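Local coordinates for protein Kiaa0380 (Homo sapiens, PDB 1HTJ) that probably links heterotrimeric G protein signalling to Rho GTPases, acting as a guanine nucleotide exchange factor that carries an all-helical RGS-like domain, at residues 46-51 / 58-63; 53-58 / 133-138; 42-47 / 198-203. The protein carries 3 engineered substitutions. All blocks are in the same frame, centred on the assembly; numbering follows the deposited sequence.

Contact 1: 46-51 / 58-63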
loop_
_atom_site.group_PDB
_atom_site.type_symbol
_atom_site.label_atom_id
_atom_site.label_comp_id
_atom_site.label_asym_id
_atom_site.label_seq_id
_atom_site.Cartn_x
_atom_site.Cartn_y
_atom_site.Cartn_z
ATOM N N VAL A 46 -0.076 -9.934 4.076
ATOM C CA VAL A 46 0.341 -11.106 3.320
ATOM C C VAL A 46 0.556 -10.680 1.857
ATOM O O VAL A 46 1.604 -10.943 1.270
ATOM C CB VAL A 46 -0.741 -12.221 3.381
ATOM C CG1 VAL A 46 -0.425 -13.320 2.379
ATOM C CG2 VAL A 46 -0.816 -12.795 4.787
ATOM N N PHE A 47 -0.441 -10.019 1.283
ATOM C CA PHE A 47 -0.363 -9.555 -0.089
ATOM C C PHE A 47 0.853 -8.651 -0.306
ATOM O O PHE A 47 1.530 -8.736 -1.336
ATOM C CB PHE A 47 -1.662 -8.818 -0.451
ATOM C CG PHE A 47 -1.726 -8.333 -1.888
ATOM C CD1 PHE A 47 -1.307 -9.156 -2.941
ATOM C CD2 PHE A 47 -2.213 -7.053 -2.188
ATOM C CE1 PHE A 47 -1.373 -8.717 -4.264
ATOM C CE2 PHE A 47 -2.283 -6.605 -3.500
ATOM C CZ PHE A 47 -1.857 -7.447 -4.549
ATOM N N LEU A 48 1.139 -7.800 0.674
ATOM C CA LEU A 48 2.261 -6.874 0.577
ATOM C C LEU A 48 3.601 -7.610 0.584
ATOM O O LEU A 48 4.545 -7.215 -0.090
ATOM C CB LEU A 48 2.190 -5.850 1.722
ATOM C CG LEU A 48 1.198 -4.695 1.516
ATOM C CD1 LEU A 48 1.010 -3.916 2.803
ATOM C CD2 LEU A 48 1.738 -3.773 0.445
ATOM N N ARG A 49 3.681 -8.692 1.342
ATOM C CA ARG A 49 4.914 -9.469 1.393
ATOM C C ARG A 49 5.224 -9.999 -0.005
ATOM O O ARG A 49 6.369 -10.007 -0.434
ATOM C CB ARG A 49 4.768 -10.622 2.403
ATOM C CG ARG A 49 4.782 -10.119 3.835
ATOM C CD ARG A 49 4.520 -11.207 4.849
ATOM N NE ARG A 49 5.570 -12.212 4.879
ATOM C CZ ARG A 49 5.680 -13.137 5.833
ATOM N NH1 ARG A 49 4.805 -13.178 6.819
ATOM N NH2 ARG A 49 6.672 -14.017 5.813
ATOM N N TYR A 50 4.186 -10.428 -0.716
ATOM C CA TYR A 50 4.364 -10.919 -2.066
ATOM C C TYR A 50 4.857 -9.749 -2.917
ATOM O O TYR A 50 5.866 -9.859 -3.620
ATOM C CB TYR A 50 3.041 -11.464 -2.636
ATOM C CG TYR A 50 3.067 -11.583 -4.152
ATOM C CD1 TYR A 50 3.891 -12.515 -4.790
ATOM C CD2 TYR A 50 2.350 -10.685 -4.950
ATOM C CE1 TYR A 50 4.006 -12.536 -6.196
ATOM C CE2 TYR A 50 2.459 -10.695 -6.338
ATOM C CZ TYR A 50 3.290 -11.615 -6.962
ATOM O OH TYR A 50 3.438 -11.566 -8.340
ATOM N N ILE A 51 4.152 -8.628 -2.841
ATOM C CA ILE A 51 4.524 -7.449 -3.614
ATOM C C ILE A 51 5.983 -7.059 -3.357
ATOM O O ILE A 51 6.790 -6.975 -4.282
ATOM C CB ILE A 51 3.648 -6.231 -3.246
ATOM C CG1 ILE A 51 2.167 -6.520 -3.533
ATOM C CG2 ILE A 51 4.148 -4.994 -3.998
ATOM C CD1 ILE A 51 1.815 -6.689 -4.988
ATOM N N SER A 58 5.169 0.177 -6.178
ATOM C CA SER A 58 4.687 1.529 -6.401
ATOM C C SER A 58 3.162 1.747 -6.465
ATOM O O SER A 58 2.611 2.468 -5.643
ATOM C CB SER A 58 5.350 2.098 -7.663
ATOM O OG SER A 58 6.762 1.926 -7.599
ATOM N N PRO A 59 2.468 1.122 -7.432
ATOM C CA PRO A 59 1.017 1.331 -7.518
ATOM C C PRO A 59 0.206 1.109 -6.258
ATOM O O PRO A 59 -0.652 1.940 -5.929
ATOM C CB PRO A 59 0.583 0.407 -8.666
ATOM C CG PRO A 59 1.647 -0.635 -8.712
ATOM C CD PRO A 59 2.919 0.151 -8.445
ATOM N N LEU A 60 0.460 0.004 -5.556
ATOM C CA LEU A 60 -0.295 -0.271 -4.345
ATOM C C LEU A 60 0.091 0.620 -3.186
ATOM O O LEU A 60 -0.783 1.063 -2.433
ATOM C CB LEU A 60 -0.143 -1.734 -3.930
ATOM C CG LEU A 60 -0.867 -2.120 -2.642
ATOM C CD1 LEU A 60 -2.347 -1.750 -2.756
ATOM C CD2 LEU A 60 -0.704 -3.620 -2.387
ATOM N N LEU A 61 1.388 0.871 -3.012
ATOM C CA LEU A 61 1.805 1.725 -1.911
ATOM C C LEU A 61 1.277 3.125 -2.161
ATOM O O LEU A 61 0.868 3.826 -1.230
ATOM C CB LEU A 61 3.336 1.743 -1.752
ATOM C CG LEU A 61 3.962 0.491 -1.111
ATOM C CD1 LEU A 61 5.470 0.696 -0.938
ATOM C CD2 LEU A 61 3.295 0.222 0.256
ATOM N N PHE A 62 1.285 3.531 -3.423
ATOM C CA PHE A 62 0.773 4.840 -3.782
ATOM C C PHE A 62 -0.715 4.889 -3.415
ATOM O O PHE A 62 -1.184 5.799 -2.715
ATOM C CB PHE A 62 0.931 5.080 -5.280
ATOM C CG PHE A 62 0.151 6.255 -5.770
ATOM C CD1 PHE A 62 0.427 7.540 -5.284
ATOM C CD2 PHE A 62 -0.913 6.082 -6.658
ATOM C CE1 PHE A 62 -0.345 8.628 -5.671
ATOM C CE2 PHE A 62 -1.693 7.172 -7.054
ATOM C CZ PHE A 62 -1.409 8.447 -6.558
ATOM N N TYR A 63 -1.447 3.885 -3.890
ATOM C CA TYR A 63 -2.876 3.787 -3.638
ATOM C C TYR A 63 -3.196 3.867 -2.136
ATOM O O TYR A 63 -4.114 4.585 -1.716
ATOM C CB TYR A 63 -3.406 2.462 -4.208
ATOM C CG TYR A 63 -4.881 2.274 -4.012
ATOM C CD1 TYR A 63 -5.773 2.508 -5.052
ATOM C CD2 TYR A 63 -5.391 1.883 -2.778
ATOM C CE1 TYR A 63 -7.145 2.355 -4.867
ATOM C CE2 TYR A 63 -6.762 1.730 -2.580
ATOM C CZ TYR A 63 -7.630 1.965 -3.629
ATOM O OH TYR A 63 -8.980 1.785 -3.449
#

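Contact 2: 53-58 / 133-138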
loop_
_atom_site.group_PDB
_atom_site.type_symbol
_atom_site.label_atom_id
_atom_site.label_comp_id
_atom_site.label_asym_id
_atom_site.label_seq_id
_atom_site.Cartn_x
_atom_site.Cartn_y
_atom_site.Cartn_z
ATOM N N SER A 53 8.413 -8.670 -2.216
ATOM C CA SER A 53 9.348 -9.704 -2.649
ATOM C C SER A 53 9.493 -9.886 -4.150
ATOM O O SER A 53 10.594 -10.141 -4.624
ATOM C CB SER A 53 8.946 -11.074 -2.094
ATOM O OG SER A 53 8.873 -11.076 -0.678
ATOM N N GLN A 54 8.397 -9.758 -4.898
ATOM C CA GLN A 54 8.445 -10.050 -6.339
ATOM C C GLN A 54 8.001 -9.008 -7.339
ATOM O O GLN A 54 8.335 -9.119 -8.510
ATOM C CB GLN A 54 7.596 -11.293 -6.652
ATOM C CG GLN A 54 7.502 -12.304 -5.555
ATOM C CD GLN A 54 8.602 -13.326 -5.637
ATOM O OE1 GLN A 54 9.727 -13.015 -6.038
ATOM N NE2 GLN A 54 8.291 -14.563 -5.248
ATOM N N ALA A 55 7.236 -8.018 -6.917
ATOM C CA ALA A 55 6.723 -7.051 -7.872
ATOM C C ALA A 55 7.099 -5.606 -7.608
ATOM O O ALA A 55 7.903 -5.295 -6.721
ATOM C CB ALA A 55 5.200 -7.190 -7.938
ATOM N N ASP A 56 6.512 -4.727 -8.417
ATOM C CA ASP A 56 6.711 -3.297 -8.279
ATOM C C ASP A 56 5.726 -2.818 -7.199
ATOM O O ASP A 56 4.513 -2.848 -7.395
ATOM C CB ASP A 56 6.428 -2.585 -9.602
ATOM C CG ASP A 56 6.617 -1.086 -9.496
ATOM O OD1 ASP A 56 6.961 -0.608 -8.390
ATOM O OD2 ASP A 56 6.426 -0.386 -10.506
ATOM N N PRO A 57 6.247 -2.373 -6.041
ATOM C CA PRO A 57 5.414 -1.896 -4.922
ATOM C C PRO A 57 4.795 -0.512 -5.111
ATOM O O PRO A 57 3.985 -0.077 -4.291
ATOM C CB PRO A 57 6.391 -1.898 -3.758
ATOM C CG PRO A 57 7.651 -1.356 -4.438
ATOM C CD PRO A 57 7.683 -2.178 -5.747
ATOM N N SER A 58 5.169 0.177 -6.178
ATOM C CA SER A 58 4.687 1.529 -6.401
ATOM C C SER A 58 3.162 1.747 -6.465
ATOM O O SER A 58 2.611 2.468 -5.643
ATOM C CB SER A 58 5.350 2.098 -7.663
ATOM O OG SER A 58 6.762 1.926 -7.599
ATOM N N GLN A 133 -4.680 -4.655 -9.895
ATOM C CA GLN A 133 -5.533 -5.797 -10.201
ATOM C C GLN A 133 -4.711 -6.949 -10.737
ATOM O O GLN A 133 -4.890 -8.094 -10.335
ATOM C CB GLN A 133 -6.598 -5.420 -11.232
ATOM C CG GLN A 133 -7.807 -4.707 -10.646
ATOM C CD GLN A 133 -8.425 -5.475 -9.491
ATOM O OE1 GLN A 133 -8.638 -6.692 -9.578
ATOM N NE2 GLN A 133 -8.723 -4.768 -8.397
ATOM N N GLU A 134 -3.813 -6.634 -11.657
ATOM C CA GLU A 134 -2.953 -7.639 -12.245
ATOM C C GLU A 134 -2.128 -8.318 -11.138
ATOM O O GLU A 134 -2.012 -9.544 -11.106
ATOM C CB GLU A 134 -2.037 -6.970 -13.255
ATOM C CG GLU A 134 -1.366 -7.920 -14.199
ATOM C CD GLU A 134 -0.095 -7.331 -14.759
ATOM O OE1 GLU A 134 -0.143 -6.176 -15.262
ATOM O OE2 GLU A 134 0.951 -8.027 -14.689
ATOM N N GLN A 135 -1.565 -7.520 -10.229
ATOM C CA GLN A 135 -0.795 -8.061 -9.118
ATOM C C GLN A 135 -1.704 -8.918 -8.236
ATOM O O GLN A 135 -1.281 -9.947 -7.707
ATOM C CB GLN A 135 -0.174 -6.929 -8.292
ATOM C CG GLN A 135 0.840 -6.065 -9.077
ATOM C CD GLN A 135 1.501 -5.005 -8.215
ATOM O OE1 GLN A 135 0.995 -4.663 -7.146
ATOM N NE2 GLN A 135 2.626 -4.468 -8.681
ATOM N N ILE A 136 -2.953 -8.491 -8.071
ATOM C CA ILE A 136 -3.898 -9.263 -7.277
ATOM C C ILE A 136 -4.081 -10.645 -7.929
ATOM O O ILE A 136 -4.111 -11.664 -7.244
ATOM C CB ILE A 136 -5.258 -8.528 -7.145
ATOM C CG1 ILE A 136 -5.197 -7.586 -5.939
ATOM C CG2 ILE A 136 -6.408 -9.537 -6.995
ATOM C CD1 ILE A 136 -6.426 -6.722 -5.736
ATOM N N HIS A 137 -4.173 -10.669 -9.252
ATOM C CA HIS A 137 -4.316 -11.922 -9.985
ATOM C C HIS A 137 -3.065 -12.784 -9.754
ATOM O O HIS A 137 -3.144 -13.985 -9.467
ATOM C CB HIS A 137 -4.482 -11.632 -11.492
ATOM C CG HIS A 137 -4.080 -12.778 -12.375
ATOM N ND1 HIS A 137 -4.821 -13.940 -12.477
ATOM C CD2 HIS A 137 -2.967 -12.974 -13.126
ATOM C CE1 HIS A 137 -4.178 -14.804 -13.245
ATOM N NE2 HIS A 137 -3.051 -14.243 -13.651
ATOM N N ASP A 138 -1.906 -12.153 -9.884
ATOM C CA ASP A 138 -0.650 -12.849 -9.704
ATOM C C ASP A 138 -0.550 -13.510 -8.347
ATOM O O ASP A 138 -0.115 -14.653 -8.245
ATOM C CB ASP A 138 0.510 -11.891 -9.898
ATOM C CG ASP A 138 0.630 -11.441 -11.311
ATOM O OD1 ASP A 138 0.414 -12.288 -12.212
ATOM O OD2 ASP A 138 0.946 -10.254 -11.527
HETATM O O HOH W 1 2.127 -2.416 -6.005
#

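Contact 3: 42-47 / 198-203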
loop_
_atom_site.group_PDB
_atom_site.type_symbol
_atom_site.label_atom_id
_atom_site.label_comp_id
_atom_site.label_asym_id
_atom_site.label_seq_id
_atom_site.Cartn_x
_atom_site.Cartn_y
_atom_site.Cartn_z
ATOM N N ALA A 42 -4.227 -7.967 8.116
ATOM C CA ALA A 42 -3.452 -9.202 8.032
ATOM C C ALA A 42 -3.304 -9.669 6.585
ATOM O O ALA A 42 -2.201 -10.010 6.138
ATOM C CB ALA A 42 -4.116 -10.295 8.871
ATOM N N HIS A 43 -4.425 -9.683 5.873
ATOM C CA HIS A 43 -4.475 -10.103 4.485
ATOM C C HIS A 43 -3.653 -9.165 3.616
ATOM O O HIS A 43 -2.877 -9.606 2.756
ATOM C CB HIS A 43 -5.926 -10.123 4.015
ATOM C CG HIS A 43 -6.753 -11.173 4.686
ATOM N ND1 HIS A 43 -7.064 -11.127 6.028
ATOM C CD2 HIS A 43 -7.260 -12.340 4.221
ATOM C CE1 HIS A 43 -7.722 -12.223 6.362
ATOM N NE2 HIS A 43 -7.854 -12.976 5.285
ATOM N N LEU A 44 -3.824 -7.868 3.856
ATOM C CA LEU A 44 -3.102 -6.854 3.118
ATOM C C LEU A 44 -1.614 -7.088 3.332
ATOM O O LEU A 44 -0.821 -6.990 2.406
ATOM C CB LEU A 44 -3.490 -5.460 3.618
ATOM C CG LEU A 44 -2.861 -4.293 2.848
ATOM C CD1 LEU A 44 -3.402 -4.267 1.435
ATOM C CD2 LEU A 44 -3.178 -2.972 3.558
ATOM N N GLY A 45 -1.249 -7.398 4.567
ATOM C CA GLY A 45 0.134 -7.662 4.903
ATOM C C GLY A 45 0.667 -8.835 4.104
ATOM O O GLY A 45 1.739 -8.751 3.516
ATOM N N VAL A 46 -0.076 -9.934 4.076
ATOM C CA VAL A 46 0.341 -11.106 3.320
ATOM C C VAL A 46 0.556 -10.680 1.857
ATOM O O VAL A 46 1.604 -10.943 1.270
ATOM C CB VAL A 46 -0.741 -12.221 3.381
ATOM C CG1 VAL A 46 -0.425 -13.320 2.379
ATOM C CG2 VAL A 46 -0.816 -12.795 4.787
ATOM N N PHE A 47 -0.441 -10.019 1.283
ATOM C CA PHE A 47 -0.363 -9.555 -0.089
ATOM C C PHE A 47 0.853 -8.651 -0.306
ATOM O O PHE A 47 1.530 -8.736 -1.336
ATOM C CB PHE A 47 -1.662 -8.818 -0.451
ATOM C CG PHE A 47 -1.726 -8.333 -1.888
ATOM C CD1 PHE A 47 -1.307 -9.156 -2.941
ATOM C CD2 PHE A 47 -2.213 -7.053 -2.188
ATOM C CE1 PHE A 47 -1.373 -8.717 -4.264
ATOM C CE2 PHE A 47 -2.283 -6.605 -3.500
ATOM C CZ PHE A 47 -1.857 -7.447 -4.549
ATOM N N THR A 198 2.880 4.554 6.827
ATOM C CA THR A 198 1.845 5.570 6.762
ATOM C C THR A 198 0.471 4.914 6.798
ATOM O O THR A 198 -0.436 5.370 7.493
ATOM C CB THR A 198 1.965 6.377 5.475
ATOM O OG1 THR A 198 3.140 7.184 5.542
ATOM C CG2 THR A 198 0.746 7.247 5.264
ATOM N N TYR A 199 0.322 3.834 6.038
ATOM C CA TYR A 199 -0.945 3.131 5.985
ATOM C C TYR A 199 -1.202 2.318 7.232
ATOM O O TYR A 199 -2.264 2.421 7.844
ATOM C CB TYR A 199 -1.008 2.170 4.804
ATOM C CG TYR A 199 -2.417 1.667 4.612
ATOM C CD1 TYR A 199 -3.389 2.492 4.039
ATOM C CD2 TYR A 199 -2.801 0.403 5.065
ATOM C CE1 TYR A 199 -4.706 2.078 3.919
ATOM C CE2 TYR A 199 -4.122 -0.028 4.954
ATOM C CZ TYR A 199 -5.069 0.814 4.377
ATOM O OH TYR A 199 -6.376 0.401 4.220
HETATM N N MSE A 200 -0.232 1.483 7.584
HETATM C CA MSE A 200 -0.371 0.621 8.745
HETATM C C MSE A 200 -0.650 1.423 9.998
HETATM O O MSE A 200 -1.560 1.108 10.766
HETATM C CB MSE A 200 0.884 -0.237 8.926
HETATM C CG MSE A 200 0.971 -1.399 7.943
HETATM SE SE MSE A 200 -0.628 -2.521 7.964
HETATM C CE MSE A 200 -0.397 -3.512 6.316
ATOM N N SER A 201 0.146 2.461 10.205
ATOM C CA SER A 201 -0.016 3.316 11.364
ATOM C C SER A 201 -1.448 3.836 11.362
ATOM O O SER A 201 -2.151 3.748 12.364
ATOM C CB SER A 201 0.973 4.469 11.291
ATOM O OG SER A 201 0.713 5.406 12.304
ATOM N N HIS A 202 -1.884 4.359 10.222
ATOM C CA HIS A 202 -3.238 4.870 10.100
ATOM C C HIS A 202 -4.274 3.777 10.374
ATOM O O HIS A 202 -5.363 4.059 10.880
ATOM C CB HIS A 202 -3.423 5.461 8.706
ATOM C CG HIS A 202 -4.849 5.643 8.301
ATOM N ND1 HIS A 202 -5.559 4.672 7.629
ATOM C CD2 HIS A 202 -5.691 6.695 8.444
ATOM C CE1 HIS A 202 -6.775 5.118 7.369
ATOM N NE2 HIS A 202 -6.881 6.343 7.853
ATOM N N ALA A 203 -3.924 2.533 10.053
ATOM C CA ALA A 203 -4.811 1.396 10.262
ATOM C C ALA A 203 -4.731 0.859 11.691
ATOM O O ALA A 203 -5.255 -0.208 11.982
ATOM C CB ALA A 203 -4.472 0.292 9.281
#

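Contact 1: 46-51 / 58-63
L60 reaches across to helix 41-54 with a single methyl group, CD2, which meets three side chains of the segment 46-51. With CG anti to its own backbone N (chi1 178°), the leucine points toward helix 41-54 and brings this branch up to the F47 ring, where CD2 lies 3.6 Å from CE2 in an oblique approach. The same methyl packs against the CD2 branch of L48 at 3.7 Å, the two leucines crossing at a slant, and it has a looser contact with I51, whose CG1 is 4.2 Å from L60 CD2. I51 also meets the aromatic group from within its own helix: its CG1 sits over the centre of one face of the F47 ring, 4.1 Å above the plane. L48 CD2 in addition approaches L61 CD2 at 4.3 Å. No hydrogen bond joins the segments; the interface is entirely apolar and all five touching residues are buried. The short segments run at 141° to one another with their axes 11.1 Å apart, forming a splayed antiparallel helical hairpin with a brief turn between helices 41-54 and 58-69. In the surrounding core, L37 of helix 34-39 touches F47, L177 of helix 163-182 packs on L48, and Q135 of helix 118-144 lies against I51.

Contact 2: 53-58 / 133-138
The carbonyl oxygen of D56 is gripped twice, by the side-chain amide of Q135 and by a water. Q135 NE2 donates to D56 O at 2.8 Å with an N-H...O angle of 158°; the acceptor lies close to the amide plane, whereas the donor is tilted 23° from the plane of the carbonyl. The water donates to D56 O at 2.8 Å and also to Q135 OE1 at 2.8 Å; both ends of the amide are engaged, which probably fixes its rotation. Beyond CG the glutamine is extended (chi2 -177°), which carries the amide from helix 118-144 across to the turn, where A55 CB packs 3.8 Å from Q135 NE2. The D56 side chain works in the other direction, along its own chain. Its OD1 accepts from S58 OG at 2.7 Å through the syn lone pair and from S58 N at 3.0 Å from above the carboxylate plane; the bond from S58 N caps the start of helix 58-69, where the negative charge of the carboxylate would probably suit the helix N terminus. Were Q135 a leucine, the D56 carbonyl would probably lose the amide donor described here and the bridging water one of its two acceptors, leaving the turn more loosely held. The turn joins helices 41-54 and 58-69 and is thus tied to helix 118-144; beside it, I51 of helix 41-54 touches P57, Y50 packs on D138, and loop residues L95 and V97 lie against S58.

Contact 3: 42-47 / 198-203
L44 and Y199 both hold CG anti to the backbone N (chi1 -176° for L44), a setting that sends both side chains into the space between helices 41-54 and 186-202. There L44 CD2 comes to 3.4 Å from CE2 of the Y199 ring and 3.7 Å from its CD2, a snug contact in which the leucine crosses the tyrosine obliquely. The third participant, the selenomethionine M200, starts off less directly and is bent at chi2 (-54°), which swings its end round to the opposing helix. Its terminal CE lies 4.0 Å from L44 CD2, and it also approaches the main chain, 4.3 Å from G45 N. At G45 the methyl lies near bare backbone; a beta carbon on this residue would be crowded chiefly by A42 O of its own helix. All four touching residues are buried, and no hydrogen bond crosses between the segments. The phenolic end of Y199 is satisfied elsewhere, its OH being hydrogen-bonded to K38 O, which ties helix 186-202 to helix 34-39 as well. The short segments are nearly antiparallel, at 165°, with axes 12.2 Å apart, a wide spacing bridged by L44, Y199 and M200 together. Around them, L37 of helix 34-39 packs on L44, while L64 and V68 of helix 58-69 lie against Y199.

In the fold
From the N terminus, helix 41-54 contributes to the first segment of all three contacts: 42-47 for contact 3, 46-51 for contact 1, and its last two residues with the loop that follows and the first residue of the next helix, 53-58, for contact 2. Contact 1 closes the shortest loop, a local hairpin. Contact 2 starts before that hairpin is complete and ends far later, at 133-138, so the two cross, sharing S58. Contact 3 spans both, bringing the C-terminal helix back to the beginning of helix 41-54. Packing links them: F47 touches I136 between contacts 1 and 2, while L48 meets M200 between contacts 1 and 3. Helices 58-69, 118-144 and 186-202 thereby gather around helix 41-54.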